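Local structure of Lv-ranaspumin (Lv-RSN-1) (Leptodactylus vastus, 4K82) at residues A[31-36]-A[59-64]; A[52-57]-A[128-133]; A[39-44]-A[92-97]; A[136-141]-A[204-209]. The protein is a surfactant protein of the frog's foam nest and probably helps the foam form and persist by acting at the air-water interface. All blocks are in the same frame, centred on the assembly; numbering follows the deposited sequence.

Contact 1 of 4, residues A[31-36]-A[59-64]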
loop_
_atom_site.group_PDB
_atom_site.type_symbol
_atom_site.label_atom_id
_atom_site.label_comp_id
_atom_site.label_asym_id
_atom_site.label_seq_id
_atom_site.Cartn_x
_atom_site.Cartn_y
_atom_site.Cartn_z
ATOM N N VAL A 31 -5.915 5.233 -0.528
ATOM C CA VAL A 31 -4.645 4.525 -0.667
ATOM C C VAL A 31 -4.649 3.212 0.110
ATOM O O VAL A 31 -4.256 2.166 -0.419
ATOM C CB VAL A 31 -3.468 5.416 -0.212
ATOM C CG1 VAL A 31 -2.197 4.591 -0.027
ATOM C CG2 VAL A 31 -3.252 6.556 -1.212
ATOM N N GLU A 32 -5.154 3.243 1.346
ATOM C CA GLU A 32 -5.158 2.051 2.180
ATOM C C GLU A 32 -6.085 0.974 1.621
ATOM O O GLU A 32 -5.770 -0.219 1.680
ATOM C CB GLU A 32 -5.558 2.404 3.613
ATOM C CG GLU A 32 -4.529 3.281 4.320
ATOM C CD GLU A 32 -4.948 3.654 5.728
ATOM O OE1 GLU A 32 -6.074 4.171 5.894
ATOM O OE2 GLU A 32 -4.151 3.428 6.662
ATOM N N LEU A 33 -7.235 1.396 1.091
ATOM C CA LEU A 33 -8.174 0.453 0.503
ATOM C C LEU A 33 -7.584 -0.169 -0.746
ATOM O O LEU A 33 -7.790 -1.358 -0.996
ATOM C CB LEU A 33 -9.517 1.116 0.165
ATOM C CG LEU A 33 -10.319 1.553 1.387
ATOM C CD1 LEU A 33 -11.623 2.207 0.932
ATOM C CD2 LEU A 33 -10.590 0.368 2.313
ATOM N N ALA A 34 -6.869 0.631 -1.538
ATOM C CA ALA A 34 -6.260 0.122 -2.764
ATOM C C ALA A 34 -5.246 -0.966 -2.419
ATOM O O ALA A 34 -5.184 -1.999 -3.076
ATOM C CB ALA A 34 -5.598 1.253 -3.551
ATOM N N VAL A 35 -4.455 -0.738 -1.378
ATOM C CA VAL A 35 -3.494 -1.735 -0.928
ATOM C C VAL A 35 -4.180 -3.040 -0.541
ATOM O O VAL A 35 -3.779 -4.111 -0.984
ATOM C CB VAL A 35 -2.671 -1.216 0.257
ATOM C CG1 VAL A 35 -1.825 -2.333 0.845
ATOM C CG2 VAL A 35 -1.810 -0.025 -0.177
ATOM N N ILE A 36 -5.229 -2.943 0.268
ATOM C CA ILE A 36 -5.968 -4.123 0.701
ATOM C C ILE A 36 -6.605 -4.871 -0.463
ATOM O O ILE A 36 -6.438 -6.083 -0.599
ATOM C CB ILE A 36 -7.034 -3.722 1.709
ATOM C CG1 ILE A 36 -6.347 -3.198 2.965
ATOM C CG2 ILE A 36 -7.934 -4.915 2.051
ATOM C CD1 ILE A 36 -7.299 -2.472 3.908
ATOM N N GLU A 59 -11.353 -4.103 8.151
ATOM C CA GLU A 59 -12.216 -3.688 9.250
ATOM C C GLU A 59 -11.585 -2.533 10.013
ATOM O O GLU A 59 -12.240 -1.511 10.257
ATOM C CB GLU A 59 -12.516 -4.884 10.163
ATOM C CG GLU A 59 -13.409 -5.914 9.504
ATOM C CD GLU A 59 -13.648 -7.150 10.347
ATOM O OE1 GLU A 59 -12.761 -7.513 11.150
ATOM O OE2 GLU A 59 -14.731 -7.759 10.204
ATOM N N ARG A 60 -10.312 -2.680 10.367
ATOM C CA ARG A 60 -9.624 -1.644 11.138
ATOM C C ARG A 60 -9.500 -0.353 10.355
ATOM O O ARG A 60 -9.689 0.734 10.891
ATOM C CB ARG A 60 -8.233 -2.114 11.571
ATOM C CG ARG A 60 -8.240 -3.198 12.636
ATOM C CD ARG A 60 -6.830 -3.470 13.136
ATOM N NE ARG A 60 -5.987 -4.021 12.081
ATOM C CZ ARG A 60 -5.675 -5.309 11.970
ATOM N NH1 ARG A 60 -4.906 -5.717 10.973
ATOM N NH2 ARG A 60 -6.120 -6.186 12.862
ATOM N N THR A 61 -9.136 -0.467 9.082
ATOM C CA THR A 61 -8.979 0.698 8.233
ATOM C C THR A 61 -10.284 1.488 8.132
ATOM O O THR A 61 -10.280 2.709 8.227
ATOM C CB THR A 61 -8.517 0.268 6.831
ATOM O OG1 THR A 61 -7.227 -0.339 6.937
ATOM C CG2 THR A 61 -8.439 1.447 5.894
ATOM N N LEU A 62 -11.403 0.789 7.960
ATOM C CA LEU A 62 -12.700 1.469 7.883
ATOM C C LEU A 62 -13.088 2.107 9.216
ATOM O O LEU A 62 -13.618 3.218 9.243
ATOM C CB LEU A 62 -13.780 0.520 7.387
ATOM C CG LEU A 62 -13.560 0.210 5.909
ATOM C CD1 LEU A 62 -14.368 -1.003 5.547
ATOM C CD2 LEU A 62 -13.942 1.413 5.056
ATOM N N GLU A 63 -12.809 1.410 10.308
ATOM C CA GLU A 63 -13.109 1.958 11.633
ATOM C C GLU A 63 -12.364 3.266 11.881
ATOM O O GLU A 63 -12.936 4.229 12.409
ATOM C CB GLU A 63 -12.781 0.947 12.721
ATOM C CG GLU A 63 -13.712 -0.251 12.728
ATOM C CD GLU A 63 -13.764 -0.945 14.075
ATOM O OE1 GLU A 63 -13.386 -0.309 15.083
ATOM O OE2 GLU A 63 -14.189 -2.120 14.126
ATOM N N ARG A 64 -11.096 3.302 11.486
ATOM C CA ARG A 64 -10.272 4.494 11.668
ATOM C C ARG A 64 -10.831 5.685 10.895
ATOM O O ARG A 64 -10.558 6.842 11.229
ATOM C CB ARG A 64 -8.827 4.211 11.236
ATOM C CG ARG A 64 -8.091 3.254 12.158
ATOM C CD ARG A 64 -6.769 2.801 11.553
ATOM N NE ARG A 64 -5.960 3.936 11.119
ATOM C CZ ARG A 64 -5.508 4.097 9.881
ATOM N NH1 ARG A 64 -4.781 5.163 9.571
ATOM N NH2 ARG A 64 -5.772 3.187 8.953
HETATM O O HOH W 1 -4.576 0.063 6.254
HETATM O O HOH W 2 -8.427 4.726 7.571
HETATM O O HOH W 3 -2.700 5.969 7.270
#
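E32 and T61 face each other across an alpha-alpha hairpin, the antiparallel pair formed by helices 29-42 and 48-64, whose facing segments run at 169° to one another with axes 10.5 Å apart. The inner part of the seam is close-packed. T61 directs its methyl across the gap, with CG2 3.8 Å from CB of E32. OG1 of T61, anti to its carbonyl carbon (chi1 -63°), slides past CD1 of I36 at 3.7 Å and is bonded back to L57 O in its own helix. Beyond it the leucine methyls meet more distantly, CD2 of L33 lying 4.5 Å from CD2 of L62, which also packs on L69 and I72 of helix 69-76.

The outer part is polar and looser. NH2 of R64 reaches the syn side of OE2 of E32 in a 2.8 Å salt bridge, with a weaker bond to OE1. The carboxylate and guanidinium planes stand 82° apart, and both bonds come from the one nitrogen, NH2. R64 was modelled in two conformations, and the bridge may be only partly populated. An alanine in place of E32 would probably leave this guanidinium without its carboxylate, free to swing into solvent. Waters fill in around the pair: one joins E32 OE2 to R64 NH1, and another donates to OE1 of E32 at 2.9 Å and to the backbone O of T61 at 2.8 Å.

Contact 2 of 4, residues A[52-57]-A[128-133]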
loop_
_atom_site.group_PDB
_atom_site.type_symbol
_atom_site.label_atom_id
_atom_site.label_comp_id
_atom_site.label_asym_id
_atom_site.label_seq_id
_atom_site.Cartn_x
_atom_site.Cartn_y
_atom_site.Cartn_z
ATOM N N LYS A 52 -7.645 -13.984 6.519
ATOM C CA LYS A 52 -8.225 -13.522 7.778
ATOM C C LYS A 52 -7.640 -12.172 8.178
ATOM O O LYS A 52 -8.368 -11.262 8.578
ATOM C CB LYS A 52 -8.000 -14.540 8.894
ATOM C CG LYS A 52 -8.532 -14.070 10.244
ATOM C CD LYS A 52 -8.502 -15.169 11.291
ATOM C CE LYS A 52 -9.178 -14.690 12.567
ATOM N NZ LYS A 52 -10.431 -13.947 12.241
ATOM N N GLU A 53 -6.322 -12.041 8.056
ATOM C CA GLU A 53 -5.655 -10.801 8.434
ATOM C C GLU A 53 -5.985 -9.651 7.498
ATOM O O GLU A 53 -6.043 -8.500 7.923
ATOM C CB GLU A 53 -4.144 -11.008 8.536
ATOM C CG GLU A 53 -3.767 -11.874 9.727
ATOM C CD GLU A 53 -2.286 -11.857 10.019
ATOM O OE1 GLU A 53 -1.660 -10.781 9.886
ATOM O OE2 GLU A 53 -1.746 -12.919 10.383
ATOM N N LEU A 54 -6.171 -9.955 6.218
ATOM C CA LEU A 54 -6.597 -8.928 5.271
ATOM C C LEU A 54 -7.967 -8.375 5.634
ATOM O O LEU A 54 -8.194 -7.171 5.568
ATOM C CB LEU A 54 -6.592 -9.438 3.825
ATOM C CG LEU A 54 -5.249 -9.471 3.082
ATOM C CD1 LEU A 54 -5.366 -10.272 1.796
ATOM C CD2 LEU A 54 -4.747 -8.057 2.793
ATOM N N LYS A 55 -8.890 -9.253 6.015
ATOM C CA LYS A 55 -10.209 -8.782 6.411
ATOM C C LYS A 55 -10.121 -7.944 7.685
ATOM O O LYS A 55 -10.765 -6.903 7.795
ATOM C CB LYS A 55 -11.183 -9.937 6.621
ATOM C CG LYS A 55 -12.583 -9.418 6.893
ATOM C CD LYS A 55 -13.575 -10.504 7.124
ATOM C CE LYS A 55 -14.966 -9.889 7.235
ATOM N NZ LYS A 55 -15.989 -10.952 7.334
ATOM N N GLU A 56 -9.313 -8.391 8.643
ATOM C CA GLU A 56 -9.139 -7.625 9.875
ATOM C C GLU A 56 -8.581 -6.245 9.592
ATOM O O GLU A 56 -9.023 -5.267 10.179
ATOM C CB GLU A 56 -8.243 -8.361 10.864
ATOM C CG GLU A 56 -8.889 -9.617 11.436
ATOM C CD GLU A 56 -8.238 -10.071 12.725
ATOM O OE1 GLU A 56 -7.699 -9.206 13.451
ATOM O OE2 GLU A 56 -8.266 -11.289 13.012
ATOM N N LEU A 57 -7.624 -6.170 8.670
ATOM C CA LEU A 57 -7.071 -4.892 8.256
ATOM C C LEU A 57 -8.111 -3.985 7.593
ATOM O O LEU A 57 -8.158 -2.785 7.853
ATOM C CB LEU A 57 -5.872 -5.106 7.334
ATOM C CG LEU A 57 -5.132 -3.856 6.859
ATOM C CD1 LEU A 57 -4.492 -3.119 8.036
ATOM C CD2 LEU A 57 -4.088 -4.221 5.810
ATOM N N LYS A 128 4.239 -7.630 5.955
ATOM C CA LYS A 128 4.318 -6.225 6.353
ATOM C C LYS A 128 3.151 -5.377 5.821
ATOM O O LYS A 128 2.723 -4.421 6.474
ATOM C CB LYS A 128 5.663 -5.630 5.919
ATOM C CG LYS A 128 6.863 -6.090 6.756
ATOM C CD LYS A 128 6.968 -5.315 8.066
ATOM C CE LYS A 128 8.021 -5.902 9.001
ATOM N NZ LYS A 128 9.410 -5.787 8.472
ATOM N N ILE A 129 2.652 -5.722 4.635
ATOM C CA ILE A 129 1.435 -5.127 4.089
ATOM C C ILE A 129 0.287 -5.409 5.065
ATOM O O ILE A 129 -0.553 -4.537 5.341
ATOM C CB ILE A 129 1.103 -5.729 2.702
ATOM C CG1 ILE A 129 2.019 -5.138 1.633
ATOM C CG2 ILE A 129 -0.353 -5.488 2.333
ATOM C CD1 ILE A 129 1.891 -5.816 0.278
ATOM N N LEU A 130 0.269 -6.632 5.597
ATOM C CA LEU A 130 -0.731 -7.030 6.589
ATOM C C LEU A 130 -0.662 -6.215 7.875
ATOM O O LEU A 130 -1.672 -6.040 8.560
ATOM C CB LEU A 130 -0.612 -8.525 6.924
ATOM C CG LEU A 130 -0.781 -9.514 5.762
ATOM C CD1 LEU A 130 -0.600 -10.951 6.243
ATOM C CD2 LEU A 130 -2.121 -9.343 5.052
ATOM N N GLN A 131 0.526 -5.727 8.214
ATOM C CA GLN A 131 0.700 -4.942 9.428
ATOM C C GLN A 131 0.346 -3.484 9.201
ATOM O O GLN A 131 0.466 -2.660 10.109
ATOM C CB GLN A 131 2.135 -5.054 9.929
ATOM C CG GLN A 131 2.529 -6.449 10.375
ATOM C CD GLN A 131 4.035 -6.619 10.466
ATOM O OE1 GLN A 131 4.788 -5.665 10.274
ATOM N NE2 GLN A 131 4.482 -7.837 10.756
ATOM N N GLY A 132 -0.087 -3.168 7.984
ATOM C CA GLY A 132 -0.430 -1.808 7.616
ATOM C C GLY A 132 0.797 -0.941 7.392
ATOM O O GLY A 132 0.703 0.286 7.337
ATOM N N ASP A 133 1.953 -1.578 7.244
ATOM C CA ASP A 133 3.220 -0.853 7.148
ATOM C C ASP A 133 3.494 -0.187 5.792
ATOM O O ASP A 133 4.397 0.641 5.686
ATOM C CB ASP A 133 4.394 -1.770 7.510
ATOM C CG ASP A 133 4.528 -1.992 9.005
ATOM O OD1 ASP A 133 3.634 -1.549 9.755
ATOM O OD2 ASP A 133 5.524 -2.615 9.429
HETATM O O HOH W 4 -2.317 -8.387 10.871
#
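L54 and L130 bring their CA atoms to 6.3 Å where a continuous helical turn, 52-57, meets a chain that is just leaving its helix through a type I turn from I129 to G132. That exit is a Schellman motif: G132 adopts positive phi, its N returning to I129 O and the N of D133 to K128 O.

The side chains meet mainly through leucines. CD2 of L130 touches CD2 of L54 at 3.7 Å, the two side chains standing roughly at right angles, and CG of L54 is equally near. L57 comes at the turn differently. With CG anti to the backbone N (chi1 -177°), it brings its methyls up to the carbonyl oxygens of I129 and L130 rather than to another side chain, placing CD2 3.6 Å from I129 O, the oxygen already bonded within the motif. Its other methyl, CD1, lies 4.3 Å from CA of G132; a side chain at this glycine would come close to it.

On the more exposed side, the carboxylate of E53 passes across L130, OE1 standing 3.8 Å from CD1. The same oxygen receives a water at 2.7 Å, which also reaches L130 O weakly, while OE2 is held by NE2 of Q49 one turn back along the helix.

Helix 29-42 packs against both segments of this junction: A39 and Y40 touch L54, I36 touches L57 and V35 touches I129. Helix 48-64 and the turn after helix 126-129 thus share helix 29-42 as a common neighbour, and K55 carries the packing on to helix 89-102.

Contact 3 of 4, residues A[39-44]-A[92-97]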
loop_
_atom_site.group_PDB
_atom_site.type_symbol
_atom_site.label_atom_id
_atom_site.label_comp_id
_atom_site.label_asym_id
_atom_site.label_seq_id
_atom_site.Cartn_x
_atom_site.Cartn_y
_atom_site.Cartn_z
ATOM N N ALA A 39 -3.878 -6.374 -2.723
ATOM C CA ALA A 39 -3.200 -7.481 -2.065
ATOM C C ALA A 39 -4.058 -8.733 -2.161
ATOM O O ALA A 39 -3.581 -9.816 -2.496
ATOM C CB ALA A 39 -2.916 -7.146 -0.604
ATOM N N TYR A 40 -5.341 -8.584 -1.855
ATOM C CA TYR A 40 -6.253 -9.704 -1.975
ATOM C C TYR A 40 -6.287 -10.259 -3.400
ATOM O O TYR A 40 -6.212 -11.471 -3.601
ATOM C CB TYR A 40 -7.665 -9.309 -1.509
ATOM C CG TYR A 40 -8.573 -10.503 -1.424
ATOM C CD1 TYR A 40 -9.209 -10.990 -2.557
ATOM C CD2 TYR A 40 -8.763 -11.164 -0.222
ATOM C CE1 TYR A 40 -10.023 -12.110 -2.492
ATOM C CE2 TYR A 40 -9.577 -12.283 -0.150
ATOM C CZ TYR A 40 -10.194 -12.749 -1.296
ATOM O OH TYR A 40 -11.009 -13.865 -1.247
ATOM N N GLN A 41 -6.379 -9.370 -4.387
ATOM C CA GLN A 41 -6.562 -9.778 -5.777
ATOM C C GLN A 41 -5.312 -10.391 -6.388
ATOM O O GLN A 41 -5.416 -11.214 -7.305
ATOM C CB GLN A 41 -6.996 -8.590 -6.639
ATOM C CG GLN A 41 -8.428 -8.117 -6.436
ATOM C CD GLN A 41 -8.713 -6.842 -7.196
ATOM O OE1 GLN A 41 -7.806 -6.034 -7.451
ATOM N NE2 GLN A 41 -9.968 -6.630 -7.537
ATOM N N ASN A 42 -4.142 -9.994 -5.896
ATOM C CA ASN A 42 -2.884 -10.379 -6.539
ATOM C C ASN A 42 -1.985 -11.327 -5.762
ATOM O O ASN A 42 -1.081 -11.917 -6.348
ATOM C CB ASN A 42 -2.085 -9.131 -6.934
ATOM C CG ASN A 42 -2.742 -8.355 -8.056
ATOM O OD1 ASN A 42 -2.576 -8.691 -9.231
ATOM N ND2 ASN A 42 -3.503 -7.323 -7.707
ATOM N N GLY A 43 -2.219 -11.474 -4.461
ATOM C CA GLY A 43 -1.422 -12.370 -3.636
ATOM C C GLY A 43 -1.398 -13.792 -4.164
ATOM O O GLY A 43 -2.418 -14.307 -4.609
ATOM N N LYS A 44 -0.228 -14.426 -4.126
ATOM C CA LYS A 44 -0.085 -15.779 -4.653
ATOM C C LYS A 44 -0.002 -16.789 -3.528
ATOM O O LYS A 44 0.728 -16.576 -2.559
ATOM C CB LYS A 44 1.160 -15.892 -5.535
ATOM C CG LYS A 44 1.164 -14.956 -6.734
ATOM C CD LYS A 44 -0.170 -14.985 -7.462
ATOM C CE LYS A 44 -0.142 -14.119 -8.717
ATOM N NZ LYS A 44 0.246 -12.708 -8.426
ATOM N N ILE A 92 -16.619 -9.437 -0.683
ATOM C CA ILE A 92 -16.512 -8.108 -0.099
ATOM C C ILE A 92 -15.521 -7.265 -0.893
ATOM O O ILE A 92 -15.796 -6.119 -1.243
ATOM C CB ILE A 92 -16.088 -8.159 1.384
ATOM C CG1 ILE A 92 -17.214 -8.779 2.210
ATOM C CG2 ILE A 92 -15.743 -6.771 1.876
ATOM C CD1 ILE A 92 -16.835 -9.065 3.645
ATOM N N ILE A 93 -14.375 -7.856 -1.198
ATOM C CA ILE A 93 -13.337 -7.132 -1.923
ATOM C C ILE A 93 -13.817 -6.711 -3.315
ATOM O O ILE A 93 -13.622 -5.562 -3.722
ATOM C CB ILE A 93 -12.043 -7.960 -2.003
ATOM C CG1 ILE A 93 -11.424 -8.142 -0.613
ATOM C CG2 ILE A 93 -11.037 -7.323 -2.997
ATOM C CD1 ILE A 93 -10.746 -6.894 -0.038
ATOM N N GLN A 94 -14.472 -7.625 -4.027
ATOM C CA GLN A 94 -14.936 -7.309 -5.375
ATOM C C GLN A 94 -16.061 -6.280 -5.325
ATOM O O GLN A 94 -16.080 -5.336 -6.119
ATOM C CB GLN A 94 -15.369 -8.573 -6.126
ATOM C CG GLN A 94 -14.208 -9.509 -6.458
ATOM C CD GLN A 94 -13.116 -8.838 -7.298
ATOM O OE1 GLN A 94 -12.024 -8.544 -6.805
ATOM N NE2 GLN A 94 -13.409 -8.601 -8.576
ATOM N N GLY A 95 -16.976 -6.451 -4.373
ATOM C CA GLY A 95 -18.039 -5.486 -4.150
ATOM C C GLY A 95 -17.522 -4.102 -3.806
ATOM O O GLY A 95 -17.990 -3.083 -4.333
ATOM N N LEU A 96 -16.529 -4.062 -2.924
ATOM C CA LEU A 96 -15.940 -2.808 -2.506
ATOM C C LEU A 96 -15.266 -2.123 -3.690
ATOM O O LEU A 96 -15.416 -0.915 -3.894
ATOM C CB LEU A 96 -14.937 -3.051 -1.373
ATOM C CG LEU A 96 -14.296 -1.791 -0.819
ATOM C CD1 LEU A 96 -15.396 -0.836 -0.361
ATOM C CD2 LEU A 96 -13.378 -2.162 0.328
ATOM N N TYR A 97 -14.530 -2.901 -4.480
ATOM C CA TYR A 97 -13.851 -2.351 -5.642
ATOM C C TYR A 97 -14.861 -1.711 -6.609
ATOM O O TYR A 97 -14.688 -0.569 -7.023
ATOM C CB TYR A 97 -13.027 -3.446 -6.326
ATOM C CG TYR A 97 -12.245 -2.979 -7.532
ATOM C CD1 TYR A 97 -11.476 -1.825 -7.484
ATOM C CD2 TYR A 97 -12.281 -3.696 -8.715
ATOM C CE1 TYR A 97 -10.760 -1.405 -8.589
ATOM C CE2 TYR A 97 -11.570 -3.285 -9.822
ATOM C CZ TYR A 97 -10.811 -2.145 -9.751
ATOM O OH TYR A 97 -10.107 -1.746 -10.865
#
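Y40 and I93 meet because the tyrosine CG stands anti to the backbone N (chi1 -171°), which swings its ring out toward helix 89-102, while the neighbouring Q41 extends from CG onward to meet a Q94 that bends at chi2. The apolar half of the contact is a CH-pi interaction. CG1 of I93 sits over one face of the Y40 ring, 4.1 Å from the centroid and displaced toward the CG end of the ring, where the CG1-CG distance is 3.8 Å. CG2 of I93 spreads alongside, 4.1 Å from CD1 of Y40. This ring also meets F51, at planes inclined to each other.

The polar half is a single amide-to-amide hydrogen bond. NE2 of Q41 donates to OE1 of Q94 at 2.9 Å with a nearly straight N-H...O angle of 177°, the acceptor lying in the donor's amide plane although the two amides are turned 46° apart. The donor also passes 3.9 Å from CD2 of Y97, whose ring meets that of F110. With a leucine in place of Q41, the carbonyl oxygen of Q94 would probably lose this donor and its amide be freer to turn.

A neutral amide pair beside an aromatic-aliphatic contact implies a join between the C-terminal end of helix 29-42 and helix 89-102 made without paired charges: the ring face supplies dispersion, and the one directional bond is likely to set how the glutamine ends are turned.

Contact 4 of 4, residues A[136-141]-A[204-209]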
loop_
_atom_site.group_PDB
_atom_site.type_symbol
_atom_site.label_atom_id
_atom_site.label_comp_id
_atom_site.label_asym_id
_atom_site.label_seq_id
_atom_site.Cartn_x
_atom_site.Cartn_y
_atom_site.Cartn_z
ATOM N N LYS A 136 2.929 3.615 5.655
ATOM C CA LYS A 136 4.006 4.185 6.480
ATOM C C LYS A 136 5.299 4.345 5.681
ATOM O O LYS A 136 6.033 5.332 5.819
ATOM C CB LYS A 136 4.308 3.255 7.655
ATOM C CG LYS A 136 3.616 3.586 8.962
ATOM C CD LYS A 136 4.230 2.791 10.120
ATOM C CE LYS A 136 5.704 3.144 10.356
ATOM N NZ LYS A 136 6.664 2.309 9.567
ATOM N N PHE A 137 5.587 3.337 4.869
ATOM C CA PHE A 137 6.770 3.317 4.020
ATOM C C PHE A 137 6.696 4.436 2.982
ATOM O O PHE A 137 7.684 5.152 2.733
ATOM C CB PHE A 137 6.853 1.932 3.367
ATOM C CG PHE A 137 7.974 1.768 2.370
ATOM C CD1 PHE A 137 9.296 1.950 2.734
ATOM C CD2 PHE A 137 7.695 1.360 1.078
ATOM C CE1 PHE A 137 10.319 1.771 1.816
ATOM C CE2 PHE A 137 8.711 1.166 0.156
ATOM C CZ PHE A 137 10.025 1.377 0.523
ATOM N N LEU A 138 5.522 4.605 2.388
ATOM C CA LEU A 138 5.343 5.645 1.388
ATOM C C LEU A 138 5.489 7.024 2.021
ATOM O O LEU A 138 6.092 7.915 1.427
ATOM C CB LEU A 138 3.996 5.510 0.681
ATOM C CG LEU A 138 3.747 4.186 -0.030
ATOM C CD1 LEU A 138 2.334 4.187 -0.587
ATOM C CD2 LEU A 138 4.768 3.989 -1.142
ATOM N N LYS A 139 4.943 7.190 3.226
ATOM C CA LYS A 139 5.085 8.445 3.966
ATOM C C LYS A 139 6.555 8.793 4.204
ATOM O O LYS A 139 6.980 9.932 3.975
ATOM C CB LYS A 139 4.347 8.367 5.310
ATOM C CG LYS A 139 2.840 8.309 5.222
ATOM C CD LYS A 139 2.269 8.051 6.615
ATOM C CE LYS A 139 0.755 7.957 6.608
ATOM N NZ LYS A 139 0.124 9.299 6.575
ATOM N N ASP A 140 7.335 7.823 4.666
ATOM C CA ASP A 140 8.758 8.048 4.910
ATOM C C ASP A 140 9.503 8.415 3.626
ATOM O O ASP A 140 10.354 9.306 3.615
ATOM C CB ASP A 140 9.401 6.805 5.516
ATOM C CG ASP A 140 9.043 6.619 6.971
ATOM O OD1 ASP A 140 8.948 7.640 7.680
ATOM O OD2 ASP A 140 8.849 5.458 7.397
ATOM N N LEU A 141 9.179 7.732 2.538
ATOM C CA LEU A 141 9.808 8.062 1.255
ATOM C C LEU A 141 9.433 9.461 0.802
ATOM O O LEU A 141 10.284 10.212 0.324
ATOM C CB LEU A 141 9.403 7.053 0.173
ATOM C CG LEU A 141 9.945 5.634 0.327
ATOM C CD1 LEU A 141 9.425 4.758 -0.824
ATOM C CD2 LEU A 141 11.469 5.607 0.387
ATOM N N LEU A 204 11.755 4.655 -10.599
ATOM C CA LEU A 204 10.743 4.489 -11.639
ATOM C C LEU A 204 9.326 4.335 -11.094
ATOM O O LEU A 204 8.352 4.646 -11.784
ATOM C CB LEU A 204 11.063 3.272 -12.512
ATOM C CG LEU A 204 12.245 3.364 -13.474
ATOM C CD1 LEU A 204 12.478 2.012 -14.130
ATOM C CD2 LEU A 204 11.983 4.435 -14.519
ATOM N N VAL A 205 9.215 3.855 -9.860
ATOM C CA VAL A 205 7.931 3.412 -9.328
ATOM C C VAL A 205 7.536 4.151 -8.046
ATOM O O VAL A 205 6.518 4.852 -7.996
ATOM C CB VAL A 205 7.956 1.889 -9.069
ATOM C CG1 VAL A 205 6.636 1.424 -8.536
ATOM C CG2 VAL A 205 8.304 1.120 -10.369
ATOM N N LEU A 206 8.351 4.010 -7.011
ATOM C CA LEU A 206 7.968 4.539 -5.694
ATOM C C LEU A 206 7.966 6.070 -5.611
ATOM O O LEU A 206 7.010 6.680 -5.106
ATOM C CB LEU A 206 8.847 3.936 -4.597
ATOM C CG LEU A 206 8.645 2.437 -4.354
ATOM C CD1 LEU A 206 9.736 1.897 -3.440
ATOM C CD2 LEU A 206 7.251 2.172 -3.767
ATOM N N CYS A 207 9.030 6.707 -6.078
ATOM C CA CYS A 207 9.070 8.166 -6.004
ATOM C C CYS A 207 7.962 8.839 -6.837
ATOM O O CYS A 207 7.340 9.790 -6.381
ATOM C CB CYS A 207 10.466 8.712 -6.327
ATOM S SG CYS A 207 11.669 8.474 -4.962
ATOM N N PRO A 208 7.681 8.328 -8.045
ATOM C CA PRO A 208 6.546 8.925 -8.758
ATOM C C PRO A 208 5.214 8.712 -8.033
ATOM O O PRO A 208 4.355 9.590 -8.067
ATOM C CB PRO A 208 6.559 8.187 -10.098
ATOM C CG PRO A 208 7.987 7.828 -10.295
ATOM C CD PRO A 208 8.471 7.445 -8.929
ATOM N N ASN A 209 5.056 7.573 -7.368
ATOM C CA ASN A 209 3.822 7.304 -6.619
ATOM C C ASN A 209 3.656 8.253 -5.452
ATOM O O ASN A 209 2.576 8.816 -5.249
ATOM C CB ASN A 209 3.805 5.854 -6.130
ATOM C CG ASN A 209 2.504 5.471 -5.435
ATOM O OD1 ASN A 209 1.440 6.055 -5.680
ATOM N ND2 ASN A 209 2.581 4.448 -4.580
#
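L206 reaches across a nearly perpendicular pair of helices, crossing at -79° with segment axes 10.0 Å apart, and divides its branches among three partners. Its CG lies anti to the carbonyl carbon (chi1 -67°); this, with chi2 extended, presents both methyls to segment 136-141. CD1 meets CE2 of F137 at 3.8 Å and CD1 of L141 at 3.9 Å, whereas CD2 turns to CD2 of L138 at 4.0 Å.

F137 takes a different setting, with CG anti to its backbone N (chi1 176°). This sends the ring outward from the helix, and CD1 of L141, one turn on, rests over one face toward the rim, while L206 approaches obliquely. L138 uses both methyls: besides meeting L206 it lies against N209, whose ND2 is 4.0 Å from CD1. This amide nitrogen is buried with no partner in the model, probably an energetic cost within an otherwise apolar contact.

Segment 204-209 opens with a wide pi-type turn and kinks at P208, whose N can give no bond to the preceding turn. Around the crossing, V116 of helix 107-121 packs against L206 and N209, I162 and L163 of helix 152-165 touch F137, and the disulfide C146-C207 ties helix 196-212 to the chain just beyond helix 133-144.

In the fold
Contacts 1, 2 and 3 form one continuous cluster, their centres 9 to 13 Å apart, built on the hairpin of helices 29-42 and 48-64. Contacts 1 and 3 share helix 29-42, contacts 1 and 2 share helix 48-64, and their segments alternate along the sequence, so sequence-distant pieces interlock. I36 links contact 1 to both L57 of contact 2 and I93 of contact 3. Contact 4 lies across the chain's centre, 18 to 22 Å from the others. Contact 2 adjoins it in sequence, through helices 126-129 and 133-144, but does not otherwise touch it. Packing bridges the two regions: helix 107-121 touches contacts 1 and 4, and helix 133-144 touches residues of contact 1.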